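Local structure of cyanophage-like gp41-1 intein (Metagenome, 6QAZ) at residues N40-S45 with L108-V113; L54-E59 with L87-M92. The protein probably carries out protein splicing as a naturally split intein, excising itself and joining the flanking sequences by a peptide bond. All coordinates share one frame; numbering follows the deposited sequence.

Contact 1: residues N40-S45 with L108-V113; sequences NVFPKS and LIDIEV
Residues 40-45 run antiparallel to 108-113, their end-to-end directions 160° apart, in two short ladders between which the register moves by one residue: Asn40 pairs with Glu112 (Glu112 N to Asn40 O 2.9 Å) at one end, Ser45 with Leu108 through both backbone N-H groups at the other, and Phe42 N meets Asp110 O at 2.9 Å in between.

Phe42 holds CG anti to its carbonyl carbon (chi1 -59°), which sets the ring beside Glu112, with Phe42 CE2 3.8 Å from Glu112 CB. Asn40 CB lies 3.6 Å above one face of the Phe42 ring, toward the rim. Asp110 comes to the same side chain at a slant, its CG 3.6 Å from Phe42 CD2 and its carboxylate turned 50° from the ring. Asn40 runs alongside Glu112, Asn40 OD1 being 3.5 Å from Glu112 CB. The long strand 93-113 takes strand 34-41 and then strand 45-54 as partners, consistent with the curved, all-beta HINT fold of inteins. On the other sheet face, Val41 CG2 meets Ile111 CG2 at 4.1 Å. Water 1 bridges the irregular part between the ladders, donating to Pro43 O and Leu108 O; in one of the two conformers of Ser45, OG donates to this water and is also bonded to Lys47. Beyond the ladder, Val113 N bonds to the side chain of Asn128, the last residue of the chain.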
loop_
_atom_site.group_PDB
_atom_site.type_symbol
_atom_site.label_atom_id
_atom_site.label_comp_id
_atom_site.label_asym_id
_atom_site.label_seq_id
_atom_site.Cartn_x
_atom_site.Cartn_y
_atom_site.Cartn_z
ATOM N N ASN A 40 14.157 -5.080 -0.859
ATOM C CA ASN A 40 14.475 -4.810 0.559
ATOM C C ASN A 40 13.237 -5.058 1.376
ATOM O O ASN A 40 12.125 -4.730 0.955
ATOM C CB ASN A 40 14.895 -3.365 0.819
ATOM C CG ASN A 40 16.042 -2.894 -0.018
ATOM O OD1 ASN A 40 15.853 -2.563 -1.198
ATOM N ND2 ASN A 40 17.208 -2.886 0.590
ATOM N N VAL A 41 13.462 -5.578 2.566
ATOM C CA VAL A 41 12.455 -5.580 3.643
ATOM C C VAL A 41 13.093 -4.781 4.768
ATOM O O VAL A 41 14.048 -5.246 5.406
ATOM C CB VAL A 41 12.006 -6.971 4.055
ATOM C CG1 VAL A 41 10.990 -6.881 5.166
ATOM C CG2 VAL A 41 11.479 -7.752 2.874
ATOM N N PHE A 42 12.631 -3.553 4.939
ATOM C CA PHE A 42 13.218 -2.653 5.935
ATOM C C PHE A 42 12.751 -3.102 7.301
ATOM O O PHE A 42 11.816 -3.881 7.433
ATOM C CB PHE A 42 12.834 -1.207 5.626
ATOM C CG PHE A 42 13.283 -0.753 4.257
ATOM C CD1 PHE A 42 14.629 -0.574 3.959
ATOM C CD2 PHE A 42 12.352 -0.482 3.265
ATOM C CE1 PHE A 42 15.015 -0.155 2.692
ATOM C CE2 PHE A 42 12.762 -0.054 2.017
ATOM C CZ PHE A 42 14.082 0.095 1.736
ATOM N N PRO A 43 13.371 -2.618 8.390
ATOM C CA PRO A 43 12.933 -3.056 9.711
ATOM C C PRO A 43 11.490 -2.678 9.995
ATOM O O PRO A 43 11.025 -1.622 9.599
ATOM C CB PRO A 43 13.883 -2.343 10.663
ATOM C CG PRO A 43 15.107 -2.099 9.833
ATOM C CD PRO A 43 14.590 -1.813 8.447
ATOM N N LYS A 44 10.813 -3.561 10.702
ATOM C CA LYS A 44 9.492 -3.252 11.244
ATOM C C LYS A 44 9.637 -2.028 12.151
ATOM O O LYS A 44 10.630 -1.865 12.814
ATOM C CB LYS A 44 8.947 -4.321 12.191
ATOM C CG LYS A 44 7.980 -5.328 11.606
ATOM C CD LYS A 44 7.855 -6.586 12.434
ATOM C CE LYS A 44 7.798 -6.379 13.936
ATOM N NZ LYS A 44 7.492 -7.633 14.665
ATOM N N SER A 45 8.609 -1.221 12.224
ATOM C CA SER A 45 8.607 0.062 12.936
ATOM C C SER A 45 7.238 0.294 13.527
ATOM O O SER A 45 6.309 -0.030 12.918
ATOM C CB SER A 45 9.022 1.227 12.025
ATOM O OG SER A 45 8.088 1.382 10.955
ATOM N N LEU A 108 4.322 -1.759 11.821
ATOM C CA LEU A 108 4.069 -1.679 10.383
ATOM C C LEU A 108 5.301 -2.151 9.639
ATOM O O LEU A 108 6.437 -2.102 10.165
ATOM C CB LEU A 108 3.734 -0.240 10.001
ATOM C CG LEU A 108 2.526 0.430 10.668
ATOM C CD1 LEU A 108 2.483 1.871 10.226
ATOM C CD2 LEU A 108 1.233 -0.240 10.334
ATOM N N ILE A 109 5.112 -2.534 8.388
ATOM C CA ILE A 109 6.346 -2.867 7.698
ATOM C C ILE A 109 6.388 -2.266 6.313
ATOM O O ILE A 109 5.450 -1.742 5.722
ATOM C CB ILE A 109 6.420 -4.375 7.685
ATOM C CG1 ILE A 109 7.779 -4.916 7.260
ATOM C CG2 ILE A 109 5.299 -4.867 6.797
ATOM C CD1 ILE A 109 8.957 -4.332 7.972
ATOM N N ASP A 110 7.634 -2.222 5.895
ATOM C CA ASP A 110 8.055 -1.404 4.757
ATOM C C ASP A 110 8.944 -2.250 3.864
ATOM O O ASP A 110 9.945 -2.773 4.361
ATOM C CB ASP A 110 8.818 -0.236 5.328
ATOM C CG ASP A 110 9.146 0.824 4.336
ATOM O OD1 ASP A 110 8.666 0.799 3.191
ATOM O OD2 ASP A 110 9.923 1.731 4.768
ATOM N N ILE A 111 8.621 -2.337 2.585
ATOM C CA ILE A 111 9.425 -3.056 1.604
ATOM C C ILE A 111 9.768 -2.132 0.443
ATOM O O ILE A 111 9.095 -1.141 0.220
ATOM C CB ILE A 111 8.713 -4.334 1.109
ATOM C CG1 ILE A 111 7.523 -4.055 0.188
ATOM C CG2 ILE A 111 8.297 -5.211 2.276
ATOM C CD1 ILE A 111 6.859 -5.301 -0.367
ATOM N N GLU A 112 10.788 -2.488 -0.297
ATOM C CA GLU A 112 11.160 -1.834 -1.555
ATOM C C GLU A 112 11.025 -2.849 -2.676
ATOM O O GLU A 112 11.531 -3.986 -2.525
ATOM C CB GLU A 112 12.610 -1.363 -1.509
ATOM C CG GLU A 112 13.022 -0.622 -2.741
ATOM C CD GLU A 112 12.369 0.722 -2.840
ATOM O OE1 GLU A 112 11.885 1.304 -1.823
ATOM O OE2 GLU A 112 12.400 1.238 -4.031
ATOM N N VAL A 113 10.400 -2.463 -3.776
ATOM C CA VAL A 113 10.258 -3.345 -4.924
ATOM C C VAL A 113 10.877 -2.682 -6.154
ATOM O O VAL A 113 11.102 -1.474 -6.190
ATOM C CB VAL A 113 8.803 -3.793 -5.163
ATOM C CG1 VAL A 113 8.176 -4.291 -3.854
ATOM C CG2 VAL A 113 7.942 -2.705 -5.786
HETATM O O HOH W 1 8.592 -0.401 8.890
#

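Contact 2: residues L54-E59 with L87-M92; sequences LEDGKE and LYVKEM
Val89, on strand 86-89, packs its isopropyl group against Leu54, Asp56 and Lys58 of a tight beta hairpin. That hairpin joins strands 45-54 and 59-63 by a type I turn with a G1 bulge: Gly57 N bonds to Leu54 O and Leu54 N to Lys58 O, and Gly57 has a positive phi. No hydrogen bond links the two segments directly, so the packing is by side chains.

Traced outward, Val89 first meets Lys58, whose CE is 4.2 Å from Val89 CB. The CG1 branch, anti to the carbonyl carbon (chi1 -59°), points at Leu54 CD1 and Lys58 CD. Val89 CG1 touches Leu54 CD1 at 3.5 Å, the two side chains passing alongside with their tips directed opposite ways. Lys58 CD lies 3.9 Å from Val89 CG1, its chain running aslant to the valine. Asp56 OD2 is 4.0 Å from both CG1 and CG2 of Val89.

Two residues before Val89, Leu87 CD1 lies 4.1 Å from Leu54 CD2, the leucine side chains being roughly perpendicular. Ile124 of strand 124-127 touches both leucines and Lys58.

Asp56 makes an Asx turn, its OD1 accepting from Lys58 N at 3.1 Å. Asp56 OD2 takes Lys58 NZ in a salt bridge of 2.7 Å, so both carboxylate oxygens serve the same residue. The ammonium comes from well above the carboxylate plane, 61° out of it. Lys58 NZ also donates weakly to water 2, which in turn donates to Lys90 O at 2.6 Å.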
loop_
_atom_site.group_PDB
_atom_site.type_symbol
_atom_site.label_atom_id
_atom_site.label_comp_id
_atom_site.label_asym_id
_atom_site.label_seq_id
_atom_site.Cartn_x
_atom_site.Cartn_y
_atom_site.Cartn_z
ATOM N N LEU A 54 -12.278 2.736 0.587
ATOM C CA LEU A 54 -12.752 3.161 -0.722
ATOM C C LEU A 54 -14.235 2.859 -0.885
ATOM O O LEU A 54 -14.850 2.105 -0.125
ATOM C CB LEU A 54 -11.959 2.454 -1.827
ATOM C CG LEU A 54 -10.436 2.611 -1.745
ATOM C CD1 LEU A 54 -9.806 1.978 -2.938
ATOM C CD2 LEU A 54 -10.018 4.068 -1.606
ATOM N N GLU A 55 -14.807 3.419 -1.948
ATOM C CA GLU A 55 -16.266 3.326 -2.185
ATOM C C GLU A 55 -16.696 1.893 -2.518
ATOM O O GLU A 55 -17.906 1.620 -2.420
ATOM C CB GLU A 55 -16.701 4.300 -3.251
ATOM C CG GLU A 55 -16.100 4.024 -4.575
ATOM C CD GLU A 55 -16.574 4.936 -5.693
ATOM O OE1 GLU A 55 -17.779 5.331 -5.693
ATOM O OE2 GLU A 55 -15.736 5.385 -6.501
ATOM N N ASP A 56 -15.790 1.010 -2.912
ATOM C CA ASP A 56 -16.080 -0.420 -3.141
ATOM C C ASP A 56 -15.809 -1.261 -1.891
ATOM O O ASP A 56 -15.848 -2.508 -1.987
ATOM C CB ASP A 56 -15.344 -0.936 -4.355
ATOM C CG ASP A 56 -13.848 -0.890 -4.186
ATOM O OD1 ASP A 56 -13.356 -0.482 -3.112
ATOM O OD2 ASP A 56 -13.158 -1.278 -5.183
ATOM N N GLY A 57 -15.549 -0.627 -0.768
ATOM C CA GLY A 57 -15.306 -1.345 0.481
ATOM C C GLY A 57 -13.853 -1.637 0.766
ATOM O O GLY A 57 -13.528 -1.955 1.912
ATOM N N LYS A 58 -12.981 -1.588 -0.235
ATOM C CA LYS A 58 -11.591 -1.991 -0.007
ATOM C C LYS A 58 -10.951 -1.061 1.020
ATOM O O LYS A 58 -11.187 0.148 1.022
ATOM C CB LYS A 58 -10.805 -1.993 -1.307
ATOM C CG LYS A 58 -11.272 -2.997 -2.327
ATOM C CD LYS A 58 -10.428 -2.961 -3.551
ATOM C CE LYS A 58 -10.773 -3.949 -4.640
ATOM N NZ LYS A 58 -12.151 -3.825 -5.110
ATOM N N GLU A 59 -10.102 -1.638 1.858
ATOM C CA GLU A 59 -9.423 -0.903 2.934
ATOM C C GLU A 59 -7.946 -1.185 2.919
ATOM O O GLU A 59 -7.515 -2.308 2.556
ATOM C CB GLU A 59 -9.942 -1.356 4.319
ATOM C CG GLU A 59 -11.327 -1.021 4.681
ATOM C CD GLU A 59 -11.751 -1.758 5.971
ATOM O OE1 GLU A 59 -10.864 -2.184 6.802
ATOM O OE2 GLU A 59 -12.916 -1.800 6.189
ATOM N N LEU A 87 -8.205 6.535 -5.637
ATOM C CA LEU A 87 -7.097 5.597 -5.786
ATOM C C LEU A 87 -7.411 4.635 -6.921
ATOM O O LEU A 87 -8.535 4.533 -7.364
ATOM C CB LEU A 87 -6.817 4.850 -4.483
ATOM C CG LEU A 87 -6.475 5.716 -3.280
ATOM C CD1 LEU A 87 -6.073 4.862 -2.095
ATOM C CD2 LEU A 87 -5.380 6.724 -3.600
ATOM N N TYR A 88 -6.402 3.895 -7.353
ATOM C CA TYR A 88 -6.580 2.844 -8.356
ATOM C C TYR A 88 -6.739 1.512 -7.659
ATOM O O TYR A 88 -5.974 1.191 -6.740
ATOM C CB TYR A 88 -5.372 2.793 -9.286
ATOM C CG TYR A 88 -5.157 4.043 -10.102
ATOM C CD1 TYR A 88 -5.827 4.243 -11.292
ATOM C CD2 TYR A 88 -4.298 5.039 -9.671
ATOM C CE1 TYR A 88 -5.620 5.397 -12.039
ATOM C CE2 TYR A 88 -4.084 6.196 -10.395
ATOM C CZ TYR A 88 -4.746 6.379 -11.590
ATOM O OH TYR A 88 -4.569 7.560 -12.269
ATOM N N VAL A 89 -7.682 0.712 -8.138
ATOM C CA VAL A 89 -7.869 -0.661 -7.649
ATOM C C VAL A 89 -7.590 -1.604 -8.793
ATOM O O VAL A 89 -7.532 -1.223 -9.950
ATOM C CB VAL A 89 -9.259 -0.893 -7.043
ATOM C CG1 VAL A 89 -9.485 0.055 -5.896
ATOM C CG2 VAL A 89 -10.373 -0.860 -8.064
ATOM N N LYS A 90 -7.427 -2.864 -8.484
ATOM C CA LYS A 90 -7.068 -3.808 -9.549
ATOM C C LYS A 90 -8.219 -3.832 -10.538
ATOM O O LYS A 90 -9.355 -3.939 -10.140
ATOM C CB LYS A 90 -6.679 -5.166 -8.989
ATOM C CG LYS A 90 -6.026 -6.110 -9.982
ATOM C CD LYS A 90 -5.542 -7.415 -9.338
ATOM C CE LYS A 90 -5.308 -8.503 -10.358
ATOM N NZ LYS A 90 -5.159 -9.821 -9.703
ATOM N N GLU A 91 -8.024 -3.786 -11.858
ATOM C CA GLU A 91 -6.913 -3.330 -12.669
ATOM C C GLU A 91 -7.169 -1.901 -13.183
ATOM O O GLU A 91 -7.935 -1.631 -14.173
ATOM C CB GLU A 91 -6.745 -4.195 -13.908
ATOM C CG GLU A 91 -5.348 -4.137 -14.498
ATOM C CD GLU A 91 -4.264 -4.511 -13.495
ATOM O OE1 GLU A 91 -4.320 -5.602 -12.944
ATOM O OE2 GLU A 91 -3.424 -3.700 -13.246
ATOM N N MET A 92 -6.406 -1.018 -12.605
ATOM C CA MET A 92 -6.360 0.431 -12.844
ATOM C C MET A 92 -7.755 1.044 -12.941
ATOM O O MET A 92 -7.940 1.921 -13.740
ATOM C CB MET A 92 -5.519 0.699 -14.082
ATOM C CG MET A 92 -4.068 0.313 -13.895
ATOM S SD MET A 92 -3.328 1.207 -12.562
ATOM C CE MET A 92 -3.144 2.862 -13.203
HETATM O O HOH W 2 -10.528 -4.448 -7.889
#

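From the N terminus, the chain enters contact 1 at the end of strand 34-41 and continues into strand 45-54, whose far end turns into the hairpin of contact 2. The 54-59 segment then waits 27 residues for its partner, strand 86-89, which closes the inner loop. The chain turns back through residues 90-92 into the long strand 93-113, and the end of that strand, 108-113, returns to 40-45, closing the outer loop. Contact 2 is therefore nested within contact 1. Their centres lie 23 Å apart on opposite sides of the chain's centre, and they do not touch. Contact 1 pairs strands within the sheet, whereas contact 2 packs the 45-54/59-63 hairpin turn, by side chains, against strand 86-89, itself paired with 93-113.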